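Long-range contacts in N-acetylmuramoyl-L-alanine amidase domain-containing protein SAOUHSC_02979 (Staphylococcus aureus, PDB 5T1Q), which probably cleaves bacterial cell-wall peptidoglycan through amidase activity, the modelled part joining a glucosaminidase-family (lysozyme-clan) region to a CHAP domain: residues T34-S42 and S49-S57; K2-D10 and L185-P193. All blocks are in the same frame, centred on the assembly; numbering follows the deposited sequence.

Interaction 1 of 2, residues T34-S42 and S49-S57; sequences TSLFETDPS and SGQFNVVDS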
ATOM      1  N   THR A  34       2.118  -1.227  -3.568  1.00 30.10           N
ATOM      2  CA  THR A  34       0.657  -1.185  -3.477  1.00 30.26           C
ATOM      3  C   THR A  34       0.286   0.044  -2.660  1.00 29.68           C
ATOM      4  O   THR A  34       1.122   0.599  -1.966  1.00 29.28           O
ATOM      5  CB  THR A  34       0.067  -2.459  -2.845  1.00 30.80           C
ATOM      6  OG1 THR A  34       0.783  -2.776  -1.651  1.00 31.40           O
ATOM      7  CG2 THR A  34       0.183  -3.652  -3.792  1.00 31.70           C
ATOM      8  N   SER A  35      -0.964   0.476  -2.744  1.00 30.11           N
ATOM      9  CA  SER A  35      -1.388   1.699  -2.051  1.00 29.66           C
ATOM     10  C   SER A  35      -1.256   1.617  -0.541  1.00 28.55           C
ATOM     11  O   SER A  35      -1.467   0.572   0.045  1.00 29.32           O
ATOM     12  CB  SER A  35      -2.836   2.024  -2.384  1.00 29.95           C
ATOM     13  OG  SER A  35      -3.018   2.129  -3.779  1.00 31.56           O
ATOM     14  N   LEU A  36      -0.909   2.744   0.059  1.00 27.95           N
ATOM     15  CA  LEU A  36      -0.803   2.880   1.491  1.00 28.21           C
ATOM     16  C   LEU A  36      -2.016   3.652   1.992  1.00 26.96           C
ATOM     17  O   LEU A  36      -2.602   4.449   1.261  1.00 26.23           O
ATOM     18  CB  LEU A  36       0.478   3.603   1.863  1.00 29.50           C
ATOM     19  CG  LEU A  36       1.735   2.830   1.432  1.00 31.62           C
ATOM     20  CD1 LEU A  36       2.935   3.732   1.523  1.00 32.56           C
ATOM     21  CD2 LEU A  36       1.924   1.566   2.259  1.00 32.19           C
ATOM     22  N   PHE A  37      -2.376   3.388   3.240  1.00 26.25           N
ATOM     23  CA  PHE A  37      -3.541   3.968   3.879  1.00 27.12           C
ATOM     24  C   PHE A  37      -3.246   4.397   5.302  1.00 28.46           C
ATOM     25  O   PHE A  37      -2.401   3.811   5.982  1.00 27.15           O
ATOM     26  CB  PHE A  37      -4.665   2.930   3.942  1.00 26.51           C
ATOM     27  CG  PHE A  37      -5.172   2.509   2.603  1.00 26.42           C
ATOM     28  CD1 PHE A  37      -4.527   1.519   1.888  1.00 26.01           C
ATOM     29  CD2 PHE A  37      -6.296   3.115   2.050  1.00 26.51           C
ATOM     30  CE1 PHE A  37      -4.979   1.142   0.648  1.00 26.34           C
ATOM     31  CE2 PHE A  37      -6.761   2.733   0.811  1.00 26.65           C
ATOM     32  CZ  PHE A  37      -6.099   1.750   0.105  1.00 26.67           C
ATOM     33  N   GLU A  38      -3.984   5.401   5.757  1.00 31.41           N
ATOM     34  CA  GLU A  38      -3.872   5.877   7.130  1.00 34.47           C
ATOM     35  C   GLU A  38      -5.253   5.714   7.758  1.00 34.75           C
ATOM     36  O   GLU A  38      -6.264   5.636   7.043  1.00 35.34           O
ATOM     37  CB  GLU A  38      -3.384   7.322   7.121  1.00 37.29           C
ATOM     38  CG  GLU A  38      -2.585   7.721   8.359  1.00 40.35           C
ATOM     39  CD  GLU A  38      -1.655   8.892   8.112  1.00 42.22           C
ATOM     40  OE1 GLU A  38      -1.430   9.248   6.938  1.00 47.28           O
ATOM     41  OE2 GLU A  38      -1.124   9.449   9.097  1.00 44.80           O
ATOM     42  N   THR A  39      -5.300   5.597   9.083  0.60 35.39           N
ATOM     43  CA  THR A  39      -6.579   5.487   9.790  0.60 36.01           C
ATOM     44  C   THR A  39      -7.316   6.818   9.715  0.60 35.87           C
ATOM     45  O   THR A  39      -6.722   7.870   9.915  0.60 34.84           O
ATOM     46  CB  THR A  39      -6.414   5.089  11.271  0.60 36.99           C
ATOM     47  OG1 THR A  39      -5.303   5.805  11.842  0.60 37.10           O
ATOM     48  CG2 THR A  39      -6.176   3.584  11.400  0.60 37.27           C
ATOM     49  N   ASP A  40      -8.606   6.751   9.395  1.00 36.49           N
ATOM     50  CA  ASP A  40      -9.465   7.933   9.293  1.00 36.99           C
ATOM     51  C   ASP A  40      -9.529   8.640  10.648  1.00 36.84           C
ATOM     52  O   ASP A  40      -9.943   8.021  11.623  1.00 37.03           O
ATOM     53  CB  ASP A  40     -10.874   7.474   8.866  1.00 38.40           C
ATOM     54  CG  ASP A  40     -11.869   8.618   8.700  1.00 40.21           C
ATOM     55  OD1 ASP A  40     -11.503   9.806   8.797  1.00 41.91           O
ATOM     56  OD2 ASP A  40     -13.051   8.305   8.460  1.00 42.62           O
ATOM     57  N   PRO A  41      -9.090   9.920  10.722  1.00 36.67           N
ATOM     58  CA  PRO A  41      -9.137  10.639  12.009  1.00 37.44           C
ATOM     59  C   PRO A  41     -10.547  10.872  12.590  1.00 38.88           C
ATOM     60  O   PRO A  41     -10.662  11.166  13.777  1.00 40.34           O
ATOM     61  CB  PRO A  41      -8.448  11.988  11.708  1.00 37.68           C
ATOM     62  CG  PRO A  41      -8.466  12.132  10.233  1.00 37.83           C
ATOM     63  CD  PRO A  41      -8.495  10.745   9.648  1.00 36.34           C
ATOM     64  N   SER A  42     -11.598  10.752  11.775  1.00 39.81           N
ATOM     65  CA  SER A  42     -12.978  10.949  12.273  1.00 41.39           C
ATOM     66  C   SER A  42     -13.370   9.894  13.301  1.00 39.66           C
ATOM     67  O   SER A  42     -13.107   8.704  13.112  1.00 37.66           O
ATOM     68  CB  SER A  42     -13.994  10.920  11.133  1.00 42.69           C
ATOM     69  OG  SER A  42     -13.836  12.051  10.305  1.00 46.00           O
ATOM     70  N   SER A  49     -17.006   0.309  12.854  1.00 55.61           N
ATOM     71  CA  SER A  49     -17.349   1.165  11.695  1.00 54.42           C
ATOM     72  C   SER A  49     -16.246   2.116  11.197  1.00 51.92           C
ATOM     73  O   SER A  49     -16.525   2.999  10.392  1.00 51.26           O
ATOM     74  CB  SER A  49     -18.620   1.976  12.001  1.00 55.95           C
ATOM     75  OG  SER A  49     -18.418   2.893  13.063  1.00 55.90           O
ATOM     76  N   GLY A  50     -15.009   1.932  11.660  1.00 51.66           N
ATOM     77  CA  GLY A  50     -13.895   2.788  11.240  1.00 49.93           C
ATOM     78  C   GLY A  50     -13.509   2.626   9.771  1.00 47.52           C
ATOM     79  O   GLY A  50     -13.643   1.542   9.199  1.00 47.63           O
ATOM     80  N   GLN A  51     -13.028   3.715   9.172  1.00 45.33           N
ATOM     81  CA  GLN A  51     -12.624   3.735   7.772  1.00 42.81           C
ATOM     82  C   GLN A  51     -11.129   4.033   7.626  1.00 39.65           C
ATOM     83  O   GLN A  51     -10.439   4.371   8.600  1.00 37.78           O
ATOM     84  CB  GLN A  51     -13.406   4.817   7.018  1.00 45.16           C
ATOM     85  CG  GLN A  51     -14.927   4.782   7.165  1.00 48.34           C
ATOM     86  CD  GLN A  51     -15.599   3.649   6.407  1.00 50.98           C
ATOM     87  OE1 GLN A  51     -14.965   2.665   6.009  1.00 50.91           O
ATOM     88  NE2 GLN A  51     -16.910   3.789   6.200  1.00 54.42           N
ATOM     89  N   PHE A  52     -10.642   3.895   6.395  1.00 36.55           N
ATOM     90  CA  PHE A  52      -9.267   4.232   6.059  1.00 34.63           C
ATOM     91  C   PHE A  52      -9.266   5.385   5.083  1.00 32.57           C
ATOM     92  O   PHE A  52     -10.182   5.538   4.287  1.00 31.97           O
ATOM     93  CB  PHE A  52      -8.525   3.035   5.451  1.00 34.52           C
ATOM     94  CG  PHE A  52      -8.246   1.947   6.436  1.00 35.59           C
ATOM     95  CD1 PHE A  52      -7.328   2.146   7.453  1.00 36.70           C
ATOM     96  CD2 PHE A  52      -8.899   0.731   6.359  1.00 37.85           C
ATOM     97  CE1 PHE A  52      -7.069   1.158   8.391  1.00 37.38           C
ATOM     98  CE2 PHE A  52      -8.643  -0.266   7.291  1.00 39.01           C
ATOM     99  CZ  PHE A  52      -7.725  -0.052   8.307  1.00 38.19           C
ATOM    100  N   ASN A  53      -8.253   6.225   5.184  1.00 32.33           N
ATOM    101  CA  ASN A  53      -8.076   7.314   4.253  1.00 32.88           C
ATOM    102  C   ASN A  53      -6.945   6.952   3.345  1.00 32.35           C
ATOM    103  O   ASN A  53      -5.920   6.436   3.791  1.00 30.96           O
ATOM    104  CB  ASN A  53      -7.738   8.620   4.959  1.00 33.13           C
ATOM    105  CG  ASN A  53      -8.937   9.246   5.628  1.00 34.66           C
ATOM    106  OD1 ASN A  53     -10.044   8.709   5.583  1.00 34.17           O
ATOM    107  ND2 ASN A  53      -8.732  10.406   6.223  1.00 36.07           N
ATOM    108  N   VAL A  54      -7.143   7.240   2.068  1.00 33.46           N
ATOM    109  CA  VAL A  54      -6.120   7.038   1.063  1.00 34.41           C
ATOM    110  C   VAL A  54      -5.092   8.152   1.230  1.00 36.11           C
ATOM    111  O   VAL A  54      -5.381   9.214   1.815  1.00 34.47           O
ATOM    112  CB  VAL A  54      -6.699   7.127  -0.380  1.00 34.70           C
ATOM    113  CG1 VAL A  54      -7.917   6.229  -0.537  1.00 34.99           C
ATOM    114  CG2 VAL A  54      -7.066   8.564  -0.753  1.00 35.98           C
ATOM    115  N   VAL A  55      -3.887   7.905   0.736  1.00 39.50           N
ATOM    116  CA  VAL A  55      -2.860   8.934   0.702  1.00 41.43           C
ATOM    117  C   VAL A  55      -3.135   9.656  -0.618  1.00 43.70           C
ATOM    118  O   VAL A  55      -2.903   9.098  -1.684  1.00 45.04           O
ATOM    119  CB  VAL A  55      -1.443   8.345   0.723  1.00 42.59           C
ATOM    120  CG1 VAL A  55      -0.407   9.447   0.530  1.00 44.42           C
ATOM    121  CG2 VAL A  55      -1.199   7.596   2.027  1.00 41.89           C
ATOM    122  N   ASP A  56      -3.680  10.869  -0.531  1.00 47.21           N
ATOM    123  CA  ASP A  56      -4.039  11.688  -1.701  1.00 49.67           C
ATOM    124  C   ASP A  56      -2.801  11.910  -2.583  1.00 51.08           C
ATOM    125  O   ASP A  56      -1.688  12.042  -2.069  1.00 49.50           O
ATOM    126  CB  ASP A  56      -4.625  13.025  -1.216  1.00 53.16           C
ATOM    127  CG  ASP A  56      -5.301  13.820  -2.317  1.00 55.40           C
ATOM    128  OD1 ASP A  56      -5.824  13.217  -3.281  1.00 55.03           O
ATOM    129  OD2 ASP A  56      -5.338  15.065  -2.196  1.00 58.23           O
ATOM    130  N   SER A  57      -2.989  11.957  -3.903  1.00 52.08           N
ATOM    131  CA  SER A  57      -1.849  12.047  -4.827  1.00 53.76           C
ATOM    132  C   SER A  57      -2.241  12.494  -6.235  1.00 54.13           C
ATOM    133  O   SER A  57      -3.320  12.145  -6.725  1.00 53.45           O
ATOM    134  CB  SER A  57      -1.189  10.655  -4.903  1.00 54.41           C
ATOM    135  OG  SER A  57      -0.154  10.594  -5.863  1.00 55.59           O
TER
HETATM  136  O   HOH W   1      -3.561   5.740  -0.917  1.00 43.91           O
HETATM  137  O   HOH W   2     -14.015   6.320  10.522  1.00 51.44           O
HETATM  138  O   HOH W   3     -11.433  11.957   7.089  1.00 53.05           O

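Interaction 2 of 2, residues K2-D10 and L185-P193; sequences KNPQLPTQD and LSKTYATDP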
ATOM      1  N   LYS A   2      -8.257 -24.400  -4.405  1.00 65.95           N
ATOM      2  CA  LYS A   2      -6.912 -24.110  -5.002  1.00 65.28           C
ATOM      3  C   LYS A   2      -6.869 -22.766  -5.751  1.00 61.79           C
ATOM      4  O   LYS A   2      -6.240 -22.660  -6.805  1.00 63.34           O
ATOM      5  CB  LYS A   2      -6.494 -25.264  -5.927  1.00 68.99           C
ATOM      6  CG  LYS A   2      -7.491 -25.562  -7.037  1.00 70.59           C
ATOM      7  CD  LYS A   2      -7.120 -26.826  -7.790  1.00 73.93           C
ATOM      8  CE  LYS A   2      -8.127 -27.124  -8.885  1.00 75.02           C
ATOM      9  NZ  LYS A   2      -7.796 -28.400  -9.576  1.00 78.81           N
ATOM     10  N   ASN A   3      -7.514 -21.745  -5.176  1.00 56.97           N
ATOM     11  CA  ASN A   3      -7.571 -20.372  -5.745  1.00 52.96           C
ATOM     12  C   ASN A   3      -6.167 -19.809  -6.059  1.00 51.45           C
ATOM     13  O   ASN A   3      -5.393 -19.529  -5.141  1.00 49.74           O
ATOM     14  CB  ASN A   3      -8.318 -19.450  -4.761  1.00 50.29           C
ATOM     15  CG  ASN A   3      -8.534 -18.027  -5.289  1.00 48.32           C
ATOM     16  OD1 ASN A   3      -7.943 -17.600  -6.285  1.00 47.94           O
ATOM     17  ND2 ASN A   3      -9.385 -17.278  -4.595  1.00 46.42           N
ATOM     18  N   PRO A   4      -5.840 -19.636  -7.359  1.00 51.21           N
ATOM     19  CA  PRO A   4      -4.518 -19.114  -7.752  1.00 50.78           C
ATOM     20  C   PRO A   4      -4.137 -17.707  -7.229  1.00 48.15           C
ATOM     21  O   PRO A   4      -2.942 -17.413  -7.115  1.00 47.79           O
ATOM     22  CB  PRO A   4      -4.586 -19.117  -9.283  1.00 51.68           C
ATOM     23  CG  PRO A   4      -5.552 -20.203  -9.604  1.00 53.60           C
ATOM     24  CD  PRO A   4      -6.604 -20.086  -8.541  1.00 52.44           C
ATOM     25  N   GLN A   5      -5.122 -16.848  -6.949  1.00 45.81           N
ATOM     26  CA  GLN A   5      -4.833 -15.511  -6.411  1.00 43.83           C
ATOM     27  C   GLN A   5      -4.344 -15.510  -4.963  1.00 43.58           C
ATOM     28  O   GLN A   5      -3.863 -14.488  -4.474  1.00 41.85           O
ATOM     29  CB  GLN A   5      -6.047 -14.569  -6.527  1.00 42.12           C
ATOM     30  CG  GLN A   5      -6.175 -13.885  -7.868  1.00 41.71           C
ATOM     31  CD  GLN A   5      -4.979 -13.012  -8.185  1.00 40.66           C
ATOM     32  OE1 GLN A   5      -4.255 -13.281  -9.129  1.00 41.06           O
ATOM     33  NE2 GLN A   5      -4.733 -11.998  -7.361  1.00 39.36           N
ATOM     34  N   LEU A   6      -4.477 -16.636  -4.272  1.00 45.55           N
ATOM     35  CA  LEU A   6      -4.051 -16.715  -2.875  1.00 45.80           C
ATOM     36  C   LEU A   6      -2.772 -17.533  -2.799  1.00 47.26           C
ATOM     37  O   LEU A   6      -2.376 -18.135  -3.798  1.00 48.05           O
ATOM     38  CB  LEU A   6      -5.170 -17.313  -2.017  1.00 46.62           C
ATOM     39  CG  LEU A   6      -6.508 -16.556  -2.068  1.00 45.77           C
ATOM     40  CD1 LEU A   6      -7.562 -17.316  -1.277  1.00 47.06           C
ATOM     41  CD2 LEU A   6      -6.387 -15.124  -1.556  1.00 44.24           C
ATOM     42  N   PRO A   7      -2.083 -17.506  -1.642  1.00 47.75           N
ATOM     43  CA  PRO A   7      -0.855 -18.294  -1.524  1.00 50.31           C
ATOM     44  C   PRO A   7      -1.089 -19.796  -1.648  1.00 53.31           C
ATOM     45  O   PRO A   7      -2.015 -20.332  -1.042  1.00 53.79           O
ATOM     46  CB  PRO A   7      -0.351 -17.967  -0.111  1.00 49.52           C
ATOM     47  CG  PRO A   7      -0.956 -16.652   0.222  1.00 47.07           C
ATOM     48  CD  PRO A   7      -2.277 -16.613  -0.484  1.00 46.45           C
ATOM     49  N   THR A   8      -0.259 -20.453  -2.448  1.00 56.16           N
ATOM     50  CA  THR A   8      -0.325 -21.894  -2.614  1.00 59.52           C
ATOM     51  C   THR A   8       0.488 -22.552  -1.506  1.00 61.38           C
ATOM     52  O   THR A   8       1.211 -21.880  -0.769  1.00 59.65           O
ATOM     53  CB  THR A   8       0.261 -22.336  -3.961  1.00 61.45           C
ATOM     54  OG1 THR A   8       1.640 -21.950  -4.026  1.00 61.79           O
ATOM     55  CG2 THR A   8      -0.506 -21.704  -5.113  1.00 60.59           C
ATOM     56  N   GLN A   9       0.373 -23.870  -1.409  1.00 64.74           N
ATOM     57  CA  GLN A   9       1.101 -24.639  -0.406  1.00 67.33           C
ATOM     58  C   GLN A   9       2.616 -24.500  -0.594  1.00 68.07           C
ATOM     59  O   GLN A   9       3.351 -24.337   0.385  1.00 67.53           O
ATOM     60  CB  GLN A   9       0.665 -26.117  -0.464  1.00 71.42           C
ATOM     61  CG  GLN A   9       1.393 -27.080   0.477  1.00 75.09           C
ATOM     62  CD  GLN A   9       1.257 -26.737   1.960  1.00 74.77           C
ATOM     63  OE1 GLN A   9       0.532 -25.812   2.349  1.00 72.26           O
ATOM     64  NE2 GLN A   9       1.966 -27.495   2.801  1.00 77.28           N
ATOM     65  N   ASP A  10       3.064 -24.538  -1.852  1.00 68.69           N
ATOM     66  CA  ASP A  10       4.492 -24.431  -2.183  1.00 69.71           C
ATOM     67  C   ASP A  10       5.030 -23.017  -1.884  1.00 66.88           C
ATOM     68  O   ASP A  10       6.175 -22.858  -1.451  1.00 67.06           O
ATOM     69  CB  ASP A  10       4.720 -24.814  -3.656  1.00 71.78           C
ATOM     70  CG  ASP A  10       6.165 -25.225  -3.952  1.00 74.74           C
ATOM     71  OD1 ASP A  10       7.107 -24.558  -3.475  1.00 74.29           O
ATOM     72  OD2 ASP A  10       6.356 -26.225  -4.686  1.00 78.01           O
ATOM     73  N   LEU A 185     -14.761  -9.459  -2.532  1.00 40.41           N
ATOM     74  CA  LEU A 185     -13.352  -9.527  -2.947  1.00 41.04           C
ATOM     75  C   LEU A 185     -12.468  -9.776  -1.721  1.00 42.26           C
ATOM     76  O   LEU A 185     -11.322 -10.218  -1.844  1.00 42.56           O
ATOM     77  CB  LEU A 185     -12.928  -8.239  -3.653  1.00 39.42           C
ATOM     78  CG  LEU A 185     -13.551  -8.004  -5.032  1.00 39.52           C
ATOM     79  CD1 LEU A 185     -13.330  -6.578  -5.486  1.00 38.40           C
ATOM     80  CD2 LEU A 185     -12.997  -8.992  -6.053  1.00 39.61           C
ATOM     81  N   SER A 186     -13.041  -9.517  -0.545  1.00 45.80           N
ATOM     82  CA  SER A 186     -12.384  -9.675   0.757  1.00 49.01           C
ATOM     83  C   SER A 186     -11.610 -10.979   0.981  1.00 49.35           C
ATOM     84  O   SER A 186     -10.547 -10.958   1.591  1.00 53.00           O
ATOM     85  CB  SER A 186     -13.445  -9.544   1.870  1.00 51.90           C
ATOM     86  OG  SER A 186     -12.880  -9.657   3.166  1.00 54.83           O
ATOM     87  N   LYS A 187     -12.140 -12.101   0.512  1.00 51.10           N
ATOM     88  CA  LYS A 187     -11.482 -13.401   0.743  1.00 52.43           C
ATOM     89  C   LYS A 187     -11.231 -14.225  -0.506  1.00 49.97           C
ATOM     90  O   LYS A 187     -10.688 -15.320  -0.425  1.00 52.80           O
ATOM     91  CB  LYS A 187     -12.281 -14.191   1.799  1.00 56.41           C
ATOM     92  CG  LYS A 187     -12.081 -13.604   3.196  1.00 58.67           C
ATOM     93  CD  LYS A 187     -13.202 -13.878   4.186  1.00 61.19           C
ATOM     94  CE  LYS A 187     -13.009 -12.996   5.423  1.00 61.44           C
ATOM     95  NZ  LYS A 187     -14.127 -13.070   6.401  1.00 64.06           N
ATOM     96  N   THR A 188     -11.565 -13.674  -1.665  1.00 47.00           N
ATOM     97  CA  THR A 188     -11.402 -14.380  -2.927  1.00 44.49           C
ATOM     98  C   THR A 188     -10.289 -13.812  -3.814  1.00 41.46           C
ATOM     99  O   THR A 188      -9.884 -14.461  -4.781  1.00 41.58           O
ATOM    100  CB  THR A 188     -12.721 -14.330  -3.711  1.00 44.69           C
ATOM    101  OG1 THR A 188     -13.101 -12.966  -3.905  1.00 43.89           O
ATOM    102  CG2 THR A 188     -13.825 -15.051  -2.952  1.00 45.52           C
ATOM    103  N   TYR A 189      -9.805 -12.616  -3.491  1.00 39.01           N
ATOM    104  CA  TYR A 189      -8.806 -11.948  -4.314  1.00 37.22           C
ATOM    105  C   TYR A 189      -7.486 -11.682  -3.596  1.00 36.72           C
ATOM    106  O   TYR A 189      -6.427 -11.740  -4.226  1.00 36.35           O
ATOM    107  CB  TYR A 189      -9.372 -10.624  -4.809  1.00 36.18           C
ATOM    108  CG  TYR A 189      -8.715 -10.120  -6.069  1.00 35.49           C
ATOM    109  CD1 TYR A 189      -9.189 -10.517  -7.315  1.00 35.83           C
ATOM    110  CD2 TYR A 189      -7.618  -9.262  -6.023  1.00 33.84           C
ATOM    111  CE1 TYR A 189      -8.601 -10.056  -8.481  1.00 36.15           C
ATOM    112  CE2 TYR A 189      -7.019  -8.805  -7.183  1.00 33.50           C
ATOM    113  CZ  TYR A 189      -7.517  -9.207  -8.411  1.00 34.46           C
ATOM    114  OH  TYR A 189      -6.946  -8.761  -9.575  1.00 34.80           O
ATOM    115  N   ALA A 190      -7.559 -11.377  -2.299  1.00 36.75           N
ATOM    116  CA  ALA A 190      -6.374 -11.063  -1.495  1.00 36.44           C
ATOM    117  C   ALA A 190      -6.484 -11.582  -0.073  1.00 37.02           C
ATOM    118  O   ALA A 190      -7.574 -11.917   0.408  1.00 38.32           O
ATOM    119  CB  ALA A 190      -6.156  -9.557  -1.470  1.00 36.84           C
ATOM    120  N   THR A 191      -5.341 -11.655   0.596  1.00 36.66           N
ATOM    121  CA  THR A 191      -5.281 -12.108   1.984  1.00 38.52           C
ATOM    122  C   THR A 191      -5.439 -10.930   2.960  1.00 37.32           C
ATOM    123  O   THR A 191      -5.795 -11.112   4.129  1.00 39.63           O
ATOM    124  CB  THR A 191      -3.948 -12.811   2.255  1.00 39.70           C
ATOM    125  OG1 THR A 191      -2.880 -11.915   1.945  1.00 39.92           O
ATOM    126  CG2 THR A 191      -3.810 -14.048   1.395  1.00 40.24           C
ATOM    127  N   ASP A 192      -5.170  -9.732   2.462  1.00 34.98           N
ATOM    128  CA  ASP A 192      -5.272  -8.496   3.243  1.00 34.36           C
ATOM    129  C   ASP A 192      -6.668  -8.415   3.871  1.00 34.51           C
ATOM    130  O   ASP A 192      -7.651  -8.283   3.159  1.00 33.23           O
ATOM    131  CB  ASP A 192      -5.002  -7.296   2.305  1.00 32.50           C
ATOM    132  CG  ASP A 192      -4.965  -5.951   3.028  1.00 32.50           C
ATOM    133  OD1 ASP A 192      -5.371  -5.849   4.208  1.00 32.07           O
ATOM    134  OD2 ASP A 192      -4.516  -4.975   2.385  1.00 31.44           O
ATOM    135  N   PRO A 193      -6.750  -8.472   5.215  1.00 36.16           N
ATOM    136  CA  PRO A 193      -8.058  -8.471   5.876  1.00 36.99           C
ATOM    137  C   PRO A 193      -8.790  -7.129   5.835  1.00 35.98           C
ATOM    138  O   PRO A 193      -9.939  -7.061   6.263  1.00 35.32           O
ATOM    139  CB  PRO A 193      -7.717  -8.867   7.318  1.00 38.39           C
ATOM    140  CG  PRO A 193      -6.345  -8.340   7.526  1.00 37.94           C
ATOM    141  CD  PRO A 193      -5.645  -8.435   6.197  1.00 36.92           C
TER

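Interaction 1 of 2, residues T34-S42 and S49-S57
F37 and F52 come from neighbouring strands of an antiparallel beta hairpin, 37-39 with 52-54, which forms one edge of the mixed sheet continued by strand 339-345. The F37 ring lies obliquely against V54, its CE2 3.9 Å from V54 CG1, while its CD2 side meets CB of F52. The ring of F52 turns its edge to the backbone, with O of E38 in the ring plane, and its CE1 touches the methyl CG2 of T39. K198, S201 and H205 of helix 195-205 pack against the F37 and V54 side chains.

Between the F37/V54 and T39/F52 positions, E38 and N53 form a hydrogen-bonded pair with nearly straight bonds: N of E38 to O of N53 at 2.9 Å and N of N53 to O of E38 at 2.8 Å. OE2 of E38 is hydrogen-bonded to NE2 of H342 in strand 339-345.

Toward the connecting loop, N of D40 donates to O of Q51 at 3.1 Å; at the other end a water bridges O of L36 and N of V55. The side chain of D40 has CG anti to the backbone N (chi1 -179°), which lays its carboxylate alongside the Q51 side chain; another water joins OD2 of D40 to N of Q51. The N53 amide crosses D40 obliquely, its plane 37° from the carboxylate. OD1 of D40 accepts N of S42 in an Asx turn, and a third water, 2.7 Å from OD1 of D40, also accepts from ND2 of N53.

Interaction 2 of 2, residues K2-D10 and L185-P193
N3 supplies the hydrogen bond that joins the two segments: its ND2 donates to O of T188 at 2.9 Å, with an N-H...O angle of 161°. The acceptor lies close to the plane of the N3 amide, yet the donor sits above the carbonyl plane of T188. With CG anti to the backbone N (chi1 -176°), the amide reaches across to T188 while OD1 stays back to accept N of Q5 at 3.0 Å. The same amide thus bridges two chain segments, and O of T188 is gripped a second time by OH of Y167.

A polar group over an aromatic ring makes the next contact. Q5 runs alongside Y189, and its NE2 stands over one ring face, displaced toward the rim, 3.9 Å from CE2 of Y189; the amide plane is tilted 35° from the ring. That placement is held from outside, since OE1 of Q5 accepts N of K112 and NE2 donates to O of G110, while OH of Y189 bonds to O of F109.

Here the start of this chain, folded into an Asx turn and a type I beta turn from N3 to L6, lies on the loop between helices 178-185 and 195-205 of the glucosaminidase-family region.

Van der Waals contacts of L6 and P7 complete the interface. CD2 of L6 rests on the A190 backbone, 3.8 Å from C of A190, and CD1 approaches O of K187. The CD corner of the P7 ring meets the CG2 methyl of T191 at 3.5 Å; OG1 of T191 instead bonds to E126 and to N of A127.

Overall arrangement
Interaction 1 is a local surface contact, its segments only seven residues apart in sequence, although F37 and V54 within it are buried; interaction 2 is partly buried and brings the chain's start to residues more than 170 positions later. Their centres lie 23 Å apart and they do not touch, yet both border helix 195-205, interaction 2 through Y189 and A190 on its Y195. The chemistry follows the setting. Paired strands give interaction 1 straight backbone bonds, with bridging waters at both ends of the pairing. Interaction 2, without regular strands, relies on one hydrogen bond from a side-chain amide, an amide over a ring and aliphatic contacts.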